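Local coordinates for Lmo2241 protein (Listeria monocytogenes, PDB 4HAM) that probably binds DNA and regulates transcription, as a dimeric winged helix-turn-helix protein of the GntR family, at residues Gln21-Lys24 with Glu25-Val28; Gly49-Pro52 with Asn53-Ser56; Ser87-Lys90 with Leu91-Arg95; His116-Ala119 with Asp120-Gln124. All blocks are in the same frame, centred on the assembly; numbering follows the deposited sequence.

Overall arrangement
The four contacts are local and follow one another along the chain, so none closes a long loop and none nests in or crosses another. Contact 1 lies within helix 15-29, close to the middle of the chain. Contact 2 is the turn from helix 41-48 into helix 52-64; its centre is about 18 Å from that of contact 1. Three short strands are completed before contact 3 opens helix 88-107. Contact 4 lies on helix 112-127, with its centre about 32 Å from that of contact 2, on the opposite side of the chain's centre. Contacts 1, 3 and 4 all touch the second subunit, so the dimer interface draws on three helices.

Contact 1 of 4, residues Gln21-Lys24 with Glu25-Val28; sequences QKIK and EQVV
Glu-25 lies one turn beyond Gln-21 and beside Lys-22 on helix 15-29. Its CB rests on the backbone, 3.4 Å from Gln-21 O and slightly farther from Lys-22 O. CG stands opposite the backbone N (chi1 -167°), and the chain runs out straight from there. This carries the carboxylate alongside Lys-22, with the two side chains pointing the same way. Glu-25 OE1 comes within 4.1 Å of Lys-22 CD. Glu-25 OE1 stays 4.4 Å from Lys-22 NZ, too far for a salt bridge. Water fills the bridging role instead. One molecule accepts from Lys-22 NZ at 3.0 Å and donates to Glu-25 OE1 at 2.6 Å. A second water makes the same link, with a weak bond to OE1. A third donates to OE1 and, weakly, to Gln-21 O. The other oxygen, OE2, forms a salt bridge with Lys-29. The backbone beneath is regular helix, with Glu-25 N donating to Gln-21 O. Gln-26 folds its CG back to 3.3 Å from Lys-22 O, while its NE2 bonds to Ala-3 O. On another side of the helix, in one of two modelled conformers, Lys-24 NZ gives a weak bond to Gln-21 OE1 at 3.3 Å. In that conformer it also bonds Gln-65 and forms a salt bridge with Asp-104 of the second subunit. Gln-21 NE2 donates to Glu-100 and Asp-104 of that same subunit. These residues belong to the first helix of the GntR-type winged helix-turn-helix region, which here also meets the dimer partner.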
# COMPACT_ATOMS: atom_id res chain seq x y z
N GLN A 21 4.43 -11.03 -6.30
CA GLN A 21 5.29 -10.45 -5.27
C GLN A 21 6.37 -11.42 -4.79
O GLN A 21 7.47 -11.00 -4.44
CB GLN A 21 4.48 -9.90 -4.09
CG GLN A 21 3.57 -8.71 -4.46
CD GLN A 21 4.36 -7.45 -4.81
OE1 GLN A 21 4.68 -7.21 -5.98
NE2 GLN A 21 4.71 -6.67 -3.80
N LYS A 22 6.06 -12.72 -4.77
CA LYS A 22 7.06 -13.71 -4.38
C LYS A 22 8.17 -13.84 -5.43
O LYS A 22 9.35 -13.94 -5.08
CB LYS A 22 6.40 -15.07 -4.14
CG LYS A 22 5.64 -15.12 -2.83
CD LYS A 22 6.59 -15.28 -1.63
CE LYS A 22 5.80 -15.41 -0.34
NZ LYS A 22 6.67 -15.70 0.85
N ILE A 23 7.80 -13.82 -6.70
CA ILE A 23 8.78 -13.85 -7.78
C ILE A 23 9.69 -12.62 -7.71
O ILE A 23 10.91 -12.74 -7.80
CB ILE A 23 8.13 -13.96 -9.16
CG1 ILE A 23 7.42 -15.30 -9.30
CG2 ILE A 23 9.18 -13.78 -10.26
CD1 ILE A 23 8.33 -16.46 -9.08
N LYS A 24 9.08 -11.45 -7.53
CA LYS A 24 9.83 -10.21 -7.38
C LYS A 24 10.82 -10.28 -6.21
O LYS A 24 11.99 -9.89 -6.34
CB LYS A 24 8.85 -9.04 -7.16
CG LYS A 24 9.50 -7.67 -7.19
CD LYS A 24 8.51 -6.54 -6.89
CE LYS A 24 7.46 -6.38 -7.99
NZ LYS A 24 6.58 -5.18 -7.77
N GLU A 25 10.35 -10.77 -5.06
CA GLU A 25 11.18 -10.90 -3.86
C GLU A 25 12.34 -11.87 -4.08
O GLU A 25 13.45 -11.66 -3.61
CB GLU A 25 10.33 -11.38 -2.67
CG GLU A 25 11.04 -11.24 -1.32
CD GLU A 25 10.25 -11.86 -0.17
OE1 GLU A 25 9.09 -12.29 -0.39
OE2 GLU A 25 10.79 -11.92 0.95
N GLN A 26 12.08 -12.96 -4.80
CA GLN A 26 13.14 -13.91 -5.11
C GLN A 26 14.21 -13.31 -6.03
O GLN A 26 15.39 -13.65 -5.92
CB GLN A 26 12.58 -15.18 -5.72
CG GLN A 26 11.88 -16.06 -4.70
CD GLN A 26 11.35 -17.32 -5.31
OE1 GLN A 26 11.64 -17.63 -6.47
NE2 GLN A 26 10.56 -18.05 -4.54
N VAL A 27 13.79 -12.43 -6.93
CA VAL A 27 14.76 -11.69 -7.72
C VAL A 27 15.57 -10.78 -6.82
O VAL A 27 16.80 -10.76 -6.91
CB VAL A 27 14.09 -10.86 -8.86
CG1 VAL A 27 15.11 -9.96 -9.53
CG2 VAL A 27 13.44 -11.78 -9.87
N VAL A 28 14.90 -10.06 -5.92
CA VAL A 28 15.62 -9.20 -4.98
C VAL A 28 16.65 -9.98 -4.15
O VAL A 28 17.76 -9.51 -3.94
CB VAL A 28 14.65 -8.44 -4.04
CG1 VAL A 28 15.41 -7.80 -2.89
CG2 VAL A 28 13.88 -7.39 -4.84
O HOH W 1 7.05 -11.63 -1.61
O HOH W 2 9.68 -15.16 -0.00
O HOH W 3 7.11 -12.76 1.15

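Contact 2 of 4, residues Gly49-Pro52 with Asn53-Ser56; sequences GVNP and NTVS. With SO4 (sulfate ion), chain C.
The amides of Asn-51 and Asn-53 meet with their planes 78° apart. Asn-51 OD1 takes two hydrogen bonds from Asn-53. Asn-53 ND2 reaches Asn-51 OD1 at 3.0 Å, in the carbonyl plane and on a lone pair. The backbone Asn-53 N also lies 3.0 Å from Asn-51 OD1, but sits 40° above that plane. The other end of the amide, Asn-51 ND2, gives an almost straight bond of 3.0 Å to sulfate O4. The sulfate probably came from the crystallisation liquor. Asn-51 CG is placed opposite the backbone N (chi1 -171°), which brings the amide back to the start of helix 52-64, where OD1 meets Asn-53 N. Two donors and the sulfate limit how this amide can rotate. This is an N-cap: the side chain accepts from the first turn of the helix. The backbone joins in, since Asn-51 O accepts from Val-55 N at 3.1 Å and, weakly, from Thr-54 N. Below the cap the contact is apolar. Val-50 CG1 packs 3.7 Å from Thr-54 CB, the two side chains crossing at about a right angle. The same methyl lies 4.0 Å from Val-55 CG2. Gly-49, the first residue past helix 41-48, has positive phi. Residues 49-52 link helices 41-48 and 52-64, the turn of the helix-turn-helix. In such domains the helix after the turn usually reads DNA, a role inferred here from the family. Val-55 packs on Phe-44 and Ala-45 of helix 41-48, and Thr-54 on Ile-15 and Tyr-16 of helix 15-29.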
# COMPACT_ATOMS: atom_id res chain seq x y z
N GLY A 49 -0.45 -26.19 -7.73
CA GLY A 49 -1.84 -26.57 -7.55
C GLY A 49 -2.75 -25.36 -7.61
O GLY A 49 -3.72 -25.24 -6.85
N VAL A 50 -2.43 -24.44 -8.51
CA VAL A 50 -3.20 -23.22 -8.71
C VAL A 50 -3.78 -23.21 -10.13
O VAL A 50 -3.18 -23.76 -11.06
CB VAL A 50 -2.30 -21.98 -8.48
CG1 VAL A 50 -2.97 -20.70 -8.92
CG2 VAL A 50 -1.92 -21.90 -7.00
N ASN A 51 -4.96 -22.62 -10.28
CA ASN A 51 -5.57 -22.38 -11.58
C ASN A 51 -4.54 -21.81 -12.59
O ASN A 51 -3.95 -20.76 -12.34
CB ASN A 51 -6.74 -21.41 -11.34
CG ASN A 51 -7.62 -21.23 -12.55
OD1 ASN A 51 -7.20 -21.44 -13.68
ND2 ASN A 51 -8.86 -20.80 -12.31
N PRO A 52 -4.31 -22.52 -13.71
CA PRO A 52 -3.39 -22.02 -14.75
C PRO A 52 -3.71 -20.59 -15.21
O PRO A 52 -2.80 -19.82 -15.51
CB PRO A 52 -3.62 -23.00 -15.91
CG PRO A 52 -4.03 -24.27 -15.22
CD PRO A 52 -4.91 -23.81 -14.09
N ASN A 53 -4.99 -20.24 -15.23
CA ASN A 53 -5.38 -18.87 -15.58
C ASN A 53 -4.91 -17.83 -14.54
O ASN A 53 -4.60 -16.69 -14.88
CB ASN A 53 -6.88 -18.79 -15.83
CG ASN A 53 -7.35 -19.74 -16.93
OD1 ASN A 53 -7.12 -19.50 -18.11
ND2 ASN A 53 -8.01 -20.83 -16.53
N THR A 54 -4.84 -18.25 -13.28
CA THR A 54 -4.29 -17.39 -12.23
C THR A 54 -2.79 -17.18 -12.41
O THR A 54 -2.27 -16.07 -12.26
CB THR A 54 -4.58 -17.99 -10.83
OG1 THR A 54 -5.99 -18.09 -10.66
CG2 THR A 54 -4.00 -17.13 -9.72
N VAL A 55 -2.08 -18.26 -12.74
CA VAL A 55 -0.64 -18.14 -12.99
C VAL A 55 -0.36 -17.29 -14.25
O VAL A 55 0.59 -16.52 -14.28
CB VAL A 55 0.01 -19.53 -13.13
CG1 VAL A 55 1.49 -19.40 -13.46
CG2 VAL A 55 -0.21 -20.33 -11.85
N SER A 56 -1.21 -17.43 -15.26
CA SER A 56 -1.07 -16.63 -16.47
C SER A 56 -1.23 -15.14 -16.15
O SER A 56 -0.48 -14.29 -16.65
CB SER A 56 -2.09 -17.07 -17.51
OG SER A 56 -2.08 -16.21 -18.62
S SO4 C . -9.76 -21.81 -8.78
O1 SO4 C . -11.16 -22.18 -8.95
O2 SO4 C . -9.44 -21.74 -7.35
O3 SO4 C . -8.92 -22.82 -9.40
O4 SO4 C . -9.52 -20.50 -9.40

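Contact 3 of 4, residues Ser87-Lys90 with Leu91-Arg95; sequences SPKK and LAETR
Lys-90 O is gripped twice by Thr-94 in the first turns of helix 88-107. Thr-94 OG1 donates to Lys-90 O at 2.7 Å, and Thr-94 N donates to it at 2.9 Å. The two donors come from opposite faces of the carbonyl plane. Thr-94 OG1 lies opposite its own carbonyl carbon (chi1 -55°), which lets it fold back onto the preceding turn. Ser-87 sits at the N-cap position, and its O accepts from Leu-91 N. Helix 88-107 belongs to the four-helix bundle of the dimer. Leu-91 packs on Val-110 of the second subunit, Thr-94 on its Leu-105 and Arg-95 on its Tyr-122. Opposite charges lie near each other without direct contact. Glu-93 OE2 is 3.4 Å from Lys-89 CE but 4.5 Å from Lys-89 NZ, too far apart for a salt bridge. Lys-90 bends at chi2 (70°) and crosses Glu-93 at about a right angle. Here water links the charges, accepting from Lys-90 NZ and donating to Glu-93 OE1. Another water donates to Thr-94 OG1 and takes a weak bond from Lys-90 NZ. Arg-95 reaches back along the helix. A further water donates to Pro-88 O at 2.6 Å and accepts from Arg-95 NH1 at 3.0 Å. Leu-91 O lies 3.9 Å above the plane of the Arg-95 guanidinium, over its centre.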
# COMPACT_ATOMS: atom_id res chain seq x y z
N SER A 87 10.72 2.34 -13.96
CA SER A 87 9.63 3.17 -14.47
C SER A 87 9.33 4.29 -13.48
O SER A 87 8.94 4.04 -12.34
CB SER A 87 8.38 2.34 -14.71
OG SER A 87 7.31 3.15 -15.18
N PRO A 88 9.53 5.55 -13.91
CA PRO A 88 9.27 6.71 -13.05
C PRO A 88 7.82 6.72 -12.57
O PRO A 88 7.55 7.10 -11.42
CB PRO A 88 9.54 7.89 -13.98
CG PRO A 88 10.50 7.35 -15.00
CD PRO A 88 10.06 5.95 -15.23
N LYS A 89 6.89 6.31 -13.43
CA LYS A 89 5.48 6.24 -13.06
C LYS A 89 5.24 5.20 -11.96
O LYS A 89 4.48 5.45 -11.03
CB LYS A 89 4.61 5.93 -14.28
CG LYS A 89 3.12 6.00 -14.01
CD LYS A 89 2.31 5.64 -15.25
CE LYS A 89 0.82 5.66 -14.95
NZ LYS A 89 0.00 5.45 -16.18
N LYS A 90 5.89 4.04 -12.07
CA LYS A 90 5.74 3.01 -11.05
C LYS A 90 6.34 3.48 -9.73
O LYS A 90 5.79 3.23 -8.66
CB LYS A 90 6.36 1.68 -11.49
CG LYS A 90 6.21 0.52 -10.49
CD LYS A 90 4.76 0.05 -10.38
CE LYS A 90 4.65 -1.21 -9.52
NZ LYS A 90 3.23 -1.61 -9.34
N LEU A 91 7.48 4.16 -9.81
CA LEU A 91 8.14 4.72 -8.63
C LEU A 91 7.24 5.71 -7.91
O LEU A 91 7.08 5.66 -6.69
CB LEU A 91 9.43 5.43 -9.04
CG LEU A 91 10.74 4.70 -8.82
CD1 LEU A 91 11.90 5.46 -9.46
CD2 LEU A 91 10.98 4.49 -7.33
N ALA A 92 6.65 6.61 -8.71
CA ALA A 92 5.73 7.62 -8.22
C ALA A 92 4.53 6.98 -7.53
O ALA A 92 4.14 7.37 -6.43
CB ALA A 92 5.27 8.49 -9.37
N GLU A 93 3.94 5.98 -8.19
CA GLU A 93 2.79 5.28 -7.64
C GLU A 93 3.13 4.56 -6.34
O GLU A 93 2.32 4.51 -5.41
CB GLU A 93 2.25 4.28 -8.65
CG GLU A 93 1.49 4.92 -9.79
CD GLU A 93 1.17 3.95 -10.90
OE1 GLU A 93 1.63 2.78 -10.85
OE2 GLU A 93 0.45 4.36 -11.84
N THR A 94 4.34 4.02 -6.28
CA THR A 94 4.78 3.26 -5.12
C THR A 94 5.08 4.19 -3.96
O THR A 94 4.76 3.87 -2.81
CB THR A 94 5.99 2.37 -5.45
OG1 THR A 94 5.68 1.52 -6.56
CG2 THR A 94 6.34 1.48 -4.25
N ARG A 95 5.65 5.35 -4.25
CA ARG A 95 5.85 6.38 -3.22
C ARG A 95 4.53 6.86 -2.62
O ARG A 95 4.43 7.11 -1.42
CB ARG A 95 6.67 7.56 -3.77
CG ARG A 95 8.15 7.25 -3.95
CD ARG A 95 8.97 8.51 -4.18
NE ARG A 95 8.61 9.15 -5.43
CZ ARG A 95 9.30 9.03 -6.56
NH1 ARG A 95 8.88 9.65 -7.65
NH2 ARG A 95 10.41 8.30 -6.59
O HOH W 4 9.27 8.85 -10.54
O HOH W 5 3.83 -0.39 -6.13
O HOH W 6 1.45 0.76 -8.90

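Contact 4 of 4, residues His116-Ala119 with Asp120-Gln124; sequences HKLA and DEYSQ
Asp-120 N donates to His-116 O, one of four successive backbone bonds through this part of helix 112-127. The helix is part of the dimeric four-helix bundle. The polar ends of His-116 and Asp-120 turn to the second subunit: His-116 NE2 bonds Asp-120 OD1 of that chain, and Asp-120 OD1 bonds its His-116 in return. The two His-116 rings also meet there. Ala-119 packs on Ile-102 of the second subunit. Charge comes next. Lys-117 and Glu-121 cross at a slant, and Glu-121 OE2 lies 3.5 Å from Lys-117 CG and 3.4 Å from its CE. The Lys-117 chain bends at chi2 and again at chi4, leaving NZ 4.1 Å from Glu-121 OE2, not in direct contact. The apolar contact is between Leu-118 and Tyr-122, which run side by side in the same direction. Leu-118 CB is 4.2 Å from Tyr-122 CE2, and Leu-118 CD2 is 4.0 Å from the Tyr-122 OH. Tyr-122 CG is opposite its carbonyl carbon (chi1 -67°), which brings the ring back over the preceding turn; Leu-118 O lies over one face, 3.3 Å from Tyr-122 CG.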
# COMPACT_ATOMS: atom_id res chain seq x y z
N HIS A 116 10.11 3.17 11.43
CA HIS A 116 11.48 2.93 10.98
C HIS A 116 11.93 1.51 11.33
O HIS A 116 12.61 0.86 10.54
CB HIS A 116 12.46 3.94 11.59
CG HIS A 116 12.36 5.30 10.99
ND1 HIS A 116 12.56 5.55 9.65
CD2 HIS A 116 12.08 6.51 11.55
CE1 HIS A 116 12.40 6.83 9.40
NE2 HIS A 116 12.11 7.44 10.54
N LYS A 117 11.56 1.05 12.52
CA LYS A 117 11.90 -0.29 13.00
C LYS A 117 11.29 -1.36 12.09
O LYS A 117 11.97 -2.30 11.66
CB LYS A 117 11.41 -0.48 14.43
CG LYS A 117 11.59 -1.87 15.00
CD LYS A 117 12.50 -1.86 16.23
CE LYS A 117 12.58 -3.23 16.90
NZ LYS A 117 11.71 -3.33 18.11
N LEU A 118 9.99 -1.21 11.82
CA LEU A 118 9.29 -2.09 10.89
C LEU A 118 9.95 -2.08 9.52
O LEU A 118 10.10 -3.13 8.89
CB LEU A 118 7.82 -1.68 10.74
CG LEU A 118 6.89 -1.95 11.92
CD1 LEU A 118 5.49 -1.40 11.63
CD2 LEU A 118 6.84 -3.44 12.26
N ALA A 119 10.32 -0.89 9.03
CA ALA A 119 10.90 -0.81 7.70
C ALA A 119 12.22 -1.58 7.63
O ALA A 119 12.48 -2.31 6.67
CB ALA A 119 11.10 0.64 7.28
N ASP A 120 13.04 -1.44 8.66
CA ASP A 120 14.28 -2.20 8.74
C ASP A 120 14.01 -3.70 8.77
O ASP A 120 14.67 -4.47 8.07
CB ASP A 120 15.10 -1.79 9.95
CG ASP A 120 15.92 -0.53 9.71
OD1 ASP A 120 16.33 -0.27 8.56
OD2 ASP A 120 16.16 0.20 10.69
N GLU A 121 13.05 -4.12 9.58
CA GLU A 121 12.73 -5.54 9.71
C GLU A 121 12.23 -6.13 8.39
O GLU A 121 12.66 -7.21 7.99
CB GLU A 121 11.69 -5.75 10.82
CG GLU A 121 12.22 -5.38 12.20
CD GLU A 121 11.17 -5.44 13.29
OE1 GLU A 121 9.97 -5.61 12.96
OE2 GLU A 121 11.54 -5.32 14.48
N TYR A 122 11.34 -5.42 7.71
CA TYR A 122 10.80 -5.89 6.43
C TYR A 122 11.86 -5.87 5.34
O TYR A 122 11.97 -6.81 4.54
CB TYR A 122 9.59 -5.04 6.01
CG TYR A 122 8.41 -5.22 6.93
CD1 TYR A 122 8.28 -6.37 7.70
CD2 TYR A 122 7.44 -4.24 7.05
CE1 TYR A 122 7.20 -6.54 8.55
CE2 TYR A 122 6.36 -4.40 7.90
CZ TYR A 122 6.24 -5.55 8.65
OH TYR A 122 5.17 -5.73 9.50
N SER A 123 12.64 -4.80 5.31
CA SER A 123 13.77 -4.71 4.41
C SER A 123 14.71 -5.91 4.57
O SER A 123 15.11 -6.53 3.58
CB SER A 123 14.54 -3.41 4.62
OG SER A 123 15.68 -3.37 3.79
N GLN A 124 15.05 -6.25 5.81
CA GLN A 124 15.94 -7.38 6.07
C GLN A 124 15.31 -8.71 5.65
O GLN A 124 16.01 -9.60 5.15
CB GLN A 124 16.35 -7.45 7.55
CG GLN A 124 17.20 -6.26 8.03
CD GLN A 124 18.58 -6.26 7.41
OE1 GLN A 124 18.81 -5.64 6.38
NE2 GLN A 124 19.51 -6.99 8.03